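Local coordinates for LasR-specific antiactivator QslA domain-containing protein (Pseudomonas aeruginosa, PDB 4NG2) that probably acts as an antiactivator of quorum sensing, binding the transcription regulator LasR and holding down its activity, at residues Trp47-Lys57 against Ser84-Ala93; Leu74-Arg82 against Phe94-Leu102. One frame throughout, in Å; residues are numbered along the deposited sequence.

Contact 1 of 2, residues Trp47-Lys57 against Ser84-Ala93; sequences WPVPAQPAIDK and SLPTPMQKTA
Trp47 and Met89 supply the one hydrogen bond between residues 47-57 and 84-93. The indole NE1 donates its N-H to Met89 O at 3.2 Å, with an N-H...O angle of 149°; the oxygen lies near the edge of the ring, somewhat out of its plane. That carbonyl also takes the helical bond from Ala93 N, and the two donors arrive from opposite faces of the carbonyl plane, so Met89 O is held twice.

Apolar packing surrounds this bond. The methyl of Ala93 lies over one face of the indole, toward its rim, with CB 3.6 Å from Trp47 CZ2. The Met89 chain is bent at chi2 and again at chi3, which carries its methyl CE to 3.6 Å from Val49 CG1 and obliquely across Pro48, near its CB. Its SD stays 5.5 Å from the centroid of the Trp47 pyrrole ring, an oblique Met-aromatic contact.

The fold here is a helix pair: 52-66 starts just after Ala51, its N-cap, and 88-107 starts after Thr87, whose OG1 caps Gln90 N. Their first turns cross at -41° with axes 8.2 Å apart, a close approach consistent with the small alanines between them. Ala54 CB sits 3.8 Å from Ala93 CB and also meets Gln90, while Ile55 swings its CD1 to within 3.4 Å of Ala93 O.

Near the loop before helix 88-107, Lys57 lays its aliphatic chain along Leu85, and its kink at chi3 brings NZ to 3.4 Å from Leu85 CD2. Ser84 OG flanks that chain while bonding to Gly81 O.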
# COMPACT_ATOMS: atom_id res chain seq x y z
N TRP E 47 -1.40 4.82 13.09
CA TRP E 47 -1.74 5.98 12.26
C TRP E 47 -0.91 7.18 12.70
O TRP E 47 -0.63 7.34 13.88
CB TRP E 47 -3.22 6.32 12.38
CG TRP E 47 -3.85 6.74 11.10
CD1 TRP E 47 -4.12 8.03 10.69
CD2 TRP E 47 -4.30 5.89 10.05
NE1 TRP E 47 -4.69 8.01 9.45
CE2 TRP E 47 -4.83 6.71 9.04
CE3 TRP E 47 -4.30 4.50 9.87
CZ2 TRP E 47 -5.34 6.18 7.85
CZ3 TRP E 47 -4.82 3.98 8.70
CH2 TRP E 47 -5.34 4.82 7.70
N PRO E 48 -0.50 8.02 11.74
CA PRO E 48 0.38 9.15 12.02
C PRO E 48 -0.25 10.18 12.95
O PRO E 48 0.47 10.97 13.56
CB PRO E 48 0.63 9.77 10.64
CG PRO E 48 0.44 8.61 9.69
CD PRO E 48 -0.68 7.81 10.29
N VAL E 49 -1.58 10.19 13.03
CA VAL E 49 -2.26 11.09 13.93
C VAL E 49 -3.39 10.32 14.60
O VAL E 49 -3.81 9.29 14.08
CB VAL E 49 -2.85 12.31 13.20
CG1 VAL E 49 -1.81 12.94 12.30
CG2 VAL E 49 -4.08 11.92 12.41
N PRO E 50 -3.87 10.83 15.75
CA PRO E 50 -5.02 10.17 16.37
C PRO E 50 -6.19 10.25 15.40
O PRO E 50 -6.46 11.33 14.86
CB PRO E 50 -5.29 11.01 17.62
CG PRO E 50 -4.66 12.34 17.35
CD PRO E 50 -3.47 12.06 16.46
N ALA E 51 -6.87 9.13 15.17
CA ALA E 51 -7.87 9.06 14.14
C ALA E 51 -8.93 7.99 14.37
O ALA E 51 -9.57 7.55 13.40
CB ALA E 51 -7.19 8.83 12.77
N GLN E 52 -9.12 7.58 15.63
CA GLN E 52 -10.15 6.58 15.95
C GLN E 52 -11.58 6.93 15.47
O GLN E 52 -12.25 6.10 14.85
CB GLN E 52 -10.14 6.24 17.45
CG GLN E 52 -9.73 4.78 17.75
CD GLN E 52 -10.80 3.80 17.35
OE1 GLN E 52 -11.97 4.08 17.52
NE2 GLN E 52 -10.41 2.64 16.81
N PRO E 53 -12.03 8.19 15.71
CA PRO E 53 -13.34 8.60 15.19
C PRO E 53 -13.42 8.46 13.67
O PRO E 53 -14.38 7.85 13.20
CB PRO E 53 -13.45 10.07 15.58
CG PRO E 53 -12.44 10.27 16.71
CD PRO E 53 -11.33 9.29 16.41
N ALA E 54 -12.46 8.98 12.92
CA ALA E 54 -12.49 8.74 11.48
C ALA E 54 -12.57 7.24 11.23
O ALA E 54 -13.33 6.80 10.39
CB ALA E 54 -11.28 9.35 10.78
N ILE E 55 -11.82 6.45 11.97
CA ILE E 55 -11.89 5.00 11.75
C ILE E 55 -13.34 4.51 11.94
O ILE E 55 -13.93 3.91 11.02
CB ILE E 55 -10.87 4.20 12.64
CG1 ILE E 55 -9.43 4.48 12.20
CG2 ILE E 55 -11.14 2.69 12.59
CD1 ILE E 55 -9.02 3.72 10.96
N ASP E 56 -13.92 4.80 13.09
CA ASP E 56 -15.31 4.38 13.32
C ASP E 56 -16.33 4.92 12.30
O ASP E 56 -17.30 4.24 11.99
CB ASP E 56 -15.76 4.66 14.75
CG ASP E 56 -14.99 3.83 15.78
OD1 ASP E 56 -14.74 2.62 15.53
OD2 ASP E 56 -14.64 4.41 16.84
N LYS E 57 -16.11 6.12 11.77
CA LYS E 57 -17.05 6.64 10.78
C LYS E 57 -16.99 5.77 9.54
O LYS E 57 -18.01 5.50 8.91
CB LYS E 57 -16.79 8.11 10.43
CG LYS E 57 -17.93 8.74 9.60
CD LYS E 57 -17.64 10.20 9.20
CE LYS E 57 -17.44 11.11 10.42
NZ LYS E 57 -17.42 12.57 10.05
N SER E 84 -17.22 13.90 4.33
CA SER E 84 -17.62 14.57 5.56
C SER E 84 -16.43 14.74 6.50
O SER E 84 -16.53 15.40 7.54
CB SER E 84 -18.76 13.83 6.25
OG SER E 84 -18.37 12.51 6.58
N LEU E 85 -15.29 14.17 6.11
CA LEU E 85 -14.06 14.31 6.89
C LEU E 85 -13.12 15.34 6.28
O LEU E 85 -12.86 15.32 5.07
CB LEU E 85 -13.37 12.95 7.06
CG LEU E 85 -14.26 11.97 7.83
CD1 LEU E 85 -13.92 10.54 7.52
CD2 LEU E 85 -14.12 12.26 9.30
N PRO E 86 -12.60 16.24 7.10
CA PRO E 86 -11.95 17.42 6.53
C PRO E 86 -10.44 17.32 6.23
O PRO E 86 -9.96 18.07 5.39
CB PRO E 86 -12.23 18.50 7.58
CG PRO E 86 -12.32 17.75 8.88
CD PRO E 86 -12.79 16.34 8.56
N THR E 87 -9.70 16.42 6.88
CA THR E 87 -8.26 16.27 6.59
C THR E 87 -7.93 15.01 5.78
O THR E 87 -8.53 13.95 5.99
CB THR E 87 -7.41 16.24 7.88
OG1 THR E 87 -7.80 15.11 8.68
CG2 THR E 87 -7.60 17.51 8.70
N PRO E 88 -6.96 15.12 4.86
CA PRO E 88 -6.46 13.96 4.11
C PRO E 88 -6.27 12.78 5.04
O PRO E 88 -6.64 11.66 4.70
CB PRO E 88 -5.09 14.43 3.62
CG PRO E 88 -4.97 15.91 4.00
CD PRO E 88 -6.31 16.37 4.43
N MET E 89 -5.70 13.03 6.20
CA MET E 89 -5.38 11.96 7.14
C MET E 89 -6.64 11.25 7.69
O MET E 89 -6.63 10.04 7.95
CB MET E 89 -4.50 12.50 8.27
CG MET E 89 -3.52 11.50 8.80
SD MET E 89 -1.96 11.52 7.94
CE MET E 89 -1.20 12.91 8.73
N GLN E 90 -7.73 11.98 7.85
CA GLN E 90 -8.94 11.33 8.28
C GLN E 90 -9.60 10.63 7.12
O GLN E 90 -10.18 9.56 7.29
CB GLN E 90 -9.91 12.33 8.88
CG GLN E 90 -9.49 12.82 10.22
CD GLN E 90 -10.48 13.82 10.73
OE1 GLN E 90 -10.47 14.99 10.33
NE2 GLN E 90 -11.38 13.36 11.61
N LYS E 91 -9.54 11.23 5.94
CA LYS E 91 -10.16 10.61 4.78
C LYS E 91 -9.56 9.22 4.61
O LYS E 91 -10.28 8.26 4.35
CB LYS E 91 -9.95 11.44 3.51
CG LYS E 91 -10.71 12.76 3.48
CD LYS E 91 -10.28 13.61 2.26
CE LYS E 91 -10.87 15.03 2.32
NZ LYS E 91 -12.34 15.03 2.43
N THR E 92 -8.25 9.09 4.77
CA THR E 92 -7.65 7.80 4.49
C THR E 92 -7.91 6.84 5.64
O THR E 92 -7.92 5.64 5.43
CB THR E 92 -6.14 7.89 4.13
OG1 THR E 92 -5.42 8.54 5.17
CG2 THR E 92 -5.97 8.67 2.86
N ALA E 93 -8.12 7.35 6.84
CA ALA E 93 -8.49 6.48 7.95
C ALA E 93 -9.87 5.92 7.69
O ALA E 93 -10.13 4.74 7.93
CB ALA E 93 -8.46 7.23 9.27

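Contact 2 of 2, residues Leu74-Arg82 against Phe94-Leu102; sequences LWTAFAFGR and FEVAFLTRL
Arg82 and Glu95 join two nearly antiparallel helices, 74-83 and 88-107, whose facing segments run at 154° with axes 10.6 Å apart, as in a helical hairpin with a short connection. Their salt bridge is the polar link between the segments: Arg82 NH1 gives a hydrogen bond of 2.7 Å to Glu95 OE2, with an N-H...O angle of 160°. The oxygen lies in the guanidinium plane and is met nearly along its own C-O axis. Each has a second partner across the dimer: Arg82 NH1 also meets Glu95 OE2 of the second subunit, and Glu95 OE2 meets Arg82 NH1 of that subunit. The two Arg82 NH1 groups come close at this junction, where the paired carboxylates probably offset their charge. At the far end, Leu74 N finds an acceptor in Gln103 OE1 of that subunit. Gly81 O takes the hydroxyl of Ser84, and Val96 O accepts both Thr100 N and Thr100 OG1, from opposite faces of its plane.

Beside the charges runs an aromatic cluster. Phe78 puts its edge toward the face of Phe98 in a T-shaped pair, centroids 5.1 Å apart, and its CZ touches Glu95 CG. Phe94 CG is anti to its backbone N (chi1 165°), which sends one ring face onto the backbone of Gly81 and Arg82, where Gly81 has no side chain to intervene. Farther along, Leu74 and Leu102 meet tip to tip, with Leu74 CD2 3.7 Å from Leu102 CD1.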
# COMPACT_ATOMS: atom_id res chain seq x y z
N LEU E 74 -23.17 1.58 -3.46
CA LEU E 74 -21.96 1.51 -2.61
C LEU E 74 -20.98 2.70 -2.72
O LEU E 74 -20.46 3.18 -1.71
CB LEU E 74 -21.20 0.20 -2.86
CG LEU E 74 -20.03 -0.09 -1.91
CD1 LEU E 74 -20.51 -0.34 -0.48
CD2 LEU E 74 -19.19 -1.27 -2.40
N TRP E 75 -20.72 3.15 -3.95
CA TRP E 75 -19.79 4.27 -4.13
C TRP E 75 -20.29 5.54 -3.48
O TRP E 75 -19.50 6.34 -2.97
CB TRP E 75 -19.54 4.53 -5.61
CG TRP E 75 -18.84 5.84 -5.89
CD1 TRP E 75 -19.39 6.94 -6.47
CD2 TRP E 75 -17.47 6.16 -5.63
NE1 TRP E 75 -18.45 7.93 -6.58
CE2 TRP E 75 -17.26 7.48 -6.07
CE3 TRP E 75 -16.40 5.47 -5.05
CZ2 TRP E 75 -16.04 8.13 -5.96
CZ3 TRP E 75 -15.17 6.10 -4.94
CH2 TRP E 75 -15.00 7.42 -5.40
N THR E 76 -21.60 5.73 -3.48
CA THR E 76 -22.21 6.90 -2.89
C THR E 76 -22.00 6.96 -1.39
O THR E 76 -21.77 8.02 -0.85
CB THR E 76 -23.71 6.93 -3.12
OG1 THR E 76 -23.96 7.16 -4.51
CG2 THR E 76 -24.34 8.04 -2.30
N ALA E 77 -22.10 5.82 -0.71
CA ALA E 77 -21.94 5.85 0.74
C ALA E 77 -20.51 6.15 1.07
O ALA E 77 -20.20 6.83 2.06
CB ALA E 77 -22.34 4.52 1.36
N PHE E 78 -19.62 5.63 0.25
CA PHE E 78 -18.20 5.84 0.45
C PHE E 78 -17.85 7.30 0.13
O PHE E 78 -17.22 7.98 0.94
CB PHE E 78 -17.45 4.83 -0.43
CG PHE E 78 -15.99 5.01 -0.43
CD1 PHE E 78 -15.22 4.45 0.56
CD2 PHE E 78 -15.38 5.72 -1.44
CE1 PHE E 78 -13.83 4.60 0.55
CE2 PHE E 78 -14.01 5.87 -1.46
CZ PHE E 78 -13.23 5.32 -0.47
N ALA E 79 -18.31 7.80 -1.01
CA ALA E 79 -18.02 9.18 -1.41
C ALA E 79 -18.59 10.18 -0.45
O ALA E 79 -17.91 11.15 -0.08
CB ALA E 79 -18.52 9.47 -2.81
N PHE E 80 -19.83 9.98 -0.03
CA PHE E 80 -20.40 10.94 0.91
C PHE E 80 -19.79 10.86 2.29
O PHE E 80 -19.58 11.89 2.93
CB PHE E 80 -21.93 10.89 0.95
CG PHE E 80 -22.56 11.69 -0.15
CD1 PHE E 80 -22.75 11.14 -1.41
CD2 PHE E 80 -22.90 13.02 0.06
CE1 PHE E 80 -23.31 11.87 -2.45
CE2 PHE E 80 -23.45 13.77 -0.98
CZ PHE E 80 -23.66 13.19 -2.24
N GLY E 81 -19.46 9.65 2.73
CA GLY E 81 -18.82 9.48 4.02
C GLY E 81 -17.43 10.09 4.12
O GLY E 81 -17.12 10.77 5.10
N ARG E 82 -16.58 9.83 3.12
CA ARG E 82 -15.23 10.39 3.11
C ARG E 82 -15.26 11.92 3.05
O ARG E 82 -14.50 12.61 3.74
CB ARG E 82 -14.45 9.86 1.91
CG ARG E 82 -12.99 10.23 1.93
CD ARG E 82 -12.30 9.72 0.69
NE ARG E 82 -12.98 10.12 -0.54
CZ ARG E 82 -12.58 9.73 -1.74
NH1 ARG E 82 -11.52 8.95 -1.84
NH2 ARG E 82 -13.24 10.10 -2.84
N PHE E 94 -10.75 6.76 7.16
CA PHE E 94 -12.10 6.35 6.83
C PHE E 94 -12.08 5.34 5.69
O PHE E 94 -12.86 4.40 5.68
CB PHE E 94 -12.94 7.58 6.46
CG PHE E 94 -14.23 7.25 5.77
CD1 PHE E 94 -14.25 6.88 4.44
CD2 PHE E 94 -15.43 7.31 6.46
CE1 PHE E 94 -15.44 6.58 3.79
CE2 PHE E 94 -16.63 7.00 5.81
CZ PHE E 94 -16.63 6.63 4.47
N GLU E 95 -11.20 5.53 4.71
CA GLU E 95 -11.17 4.61 3.57
C GLU E 95 -10.69 3.24 4.01
O GLU E 95 -11.26 2.22 3.60
CB GLU E 95 -10.23 5.11 2.48
CG GLU E 95 -10.57 6.47 1.92
CD GLU E 95 -9.55 6.94 0.90
OE1 GLU E 95 -8.37 6.50 0.94
OE2 GLU E 95 -9.94 7.75 0.04
N VAL E 96 -9.63 3.23 4.81
CA VAL E 96 -9.06 1.99 5.31
C VAL E 96 -10.12 1.24 6.14
O VAL E 96 -10.33 0.05 5.93
CB VAL E 96 -7.73 2.22 6.10
CG1 VAL E 96 -7.29 0.95 6.81
CG2 VAL E 96 -6.63 2.66 5.17
N ALA E 97 -10.81 1.93 7.04
CA ALA E 97 -11.81 1.27 7.89
C ALA E 97 -12.96 0.69 7.07
O ALA E 97 -13.30 -0.48 7.21
CB ALA E 97 -12.34 2.23 8.94
N PHE E 98 -13.53 1.52 6.20
CA PHE E 98 -14.69 1.16 5.37
C PHE E 98 -14.38 -0.05 4.48
O PHE E 98 -15.21 -0.95 4.30
CB PHE E 98 -15.05 2.39 4.53
CG PHE E 98 -16.19 2.20 3.58
CD1 PHE E 98 -16.01 1.50 2.40
CD2 PHE E 98 -17.42 2.81 3.82
CE1 PHE E 98 -17.07 1.36 1.49
CE2 PHE E 98 -18.48 2.68 2.92
CZ PHE E 98 -18.31 1.96 1.76
N LEU E 99 -13.16 -0.08 3.94
CA LEU E 99 -12.78 -1.17 3.05
C LEU E 99 -12.47 -2.44 3.83
O LEU E 99 -12.82 -3.53 3.40
CB LEU E 99 -11.63 -0.73 2.14
CG LEU E 99 -12.14 0.11 0.95
CD1 LEU E 99 -11.09 1.06 0.38
CD2 LEU E 99 -12.68 -0.79 -0.14
N THR E 100 -11.86 -2.30 4.99
CA THR E 100 -11.62 -3.45 5.86
C THR E 100 -12.94 -4.11 6.26
O THR E 100 -13.04 -5.34 6.31
CB THR E 100 -10.86 -3.05 7.11
OG1 THR E 100 -9.54 -2.65 6.74
CG2 THR E 100 -10.77 -4.22 8.06
N ARG E 101 -13.94 -3.28 6.53
CA ARG E 101 -15.28 -3.77 6.82
C ARG E 101 -15.90 -4.48 5.61
O ARG E 101 -16.61 -5.47 5.79
CB ARG E 101 -16.19 -2.65 7.33
CG ARG E 101 -17.50 -3.18 7.90
CD ARG E 101 -17.24 -4.40 8.78
NE ARG E 101 -18.47 -5.05 9.24
CZ ARG E 101 -19.03 -6.11 8.65
NH1 ARG E 101 -18.49 -6.66 7.58
NH2 ARG E 101 -20.15 -6.63 9.15
N LEU E 102 -15.63 -4.00 4.40
CA LEU E 102 -16.11 -4.71 3.20
C LEU E 102 -15.26 -5.96 2.89
O LEU E 102 -15.54 -6.70 1.94
CB LEU E 102 -16.12 -3.81 1.97
CG LEU E 102 -16.88 -2.49 1.90
CD1 LEU E 102 -16.96 -2.06 0.46
CD2 LEU E 102 -18.27 -2.63 2.48

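Helix 88-107 serves both contacts: its first turns pack on residues 47-57 in contact 1, and the turns that follow pack on helix 74-83 in contact 2. The centres lie about 12 Å apart, and the two contacts touch directly. Leu85 CD1 is 3.3 Å from Phe94 CB, and Trp47 CH2 is 3.6 Å from Val96 CG2, so side chains from both segments of contact 1 reach residues of the next turn of the shared helix. Helix 52-66 joins them again, with Ile55 against Ala97 and Ala62 against Phe98. The outer sides differ: Trp47, Pro48, Val49 and Thr92 pack on the chain of another protein, whereas contact 2 meets the second subunit.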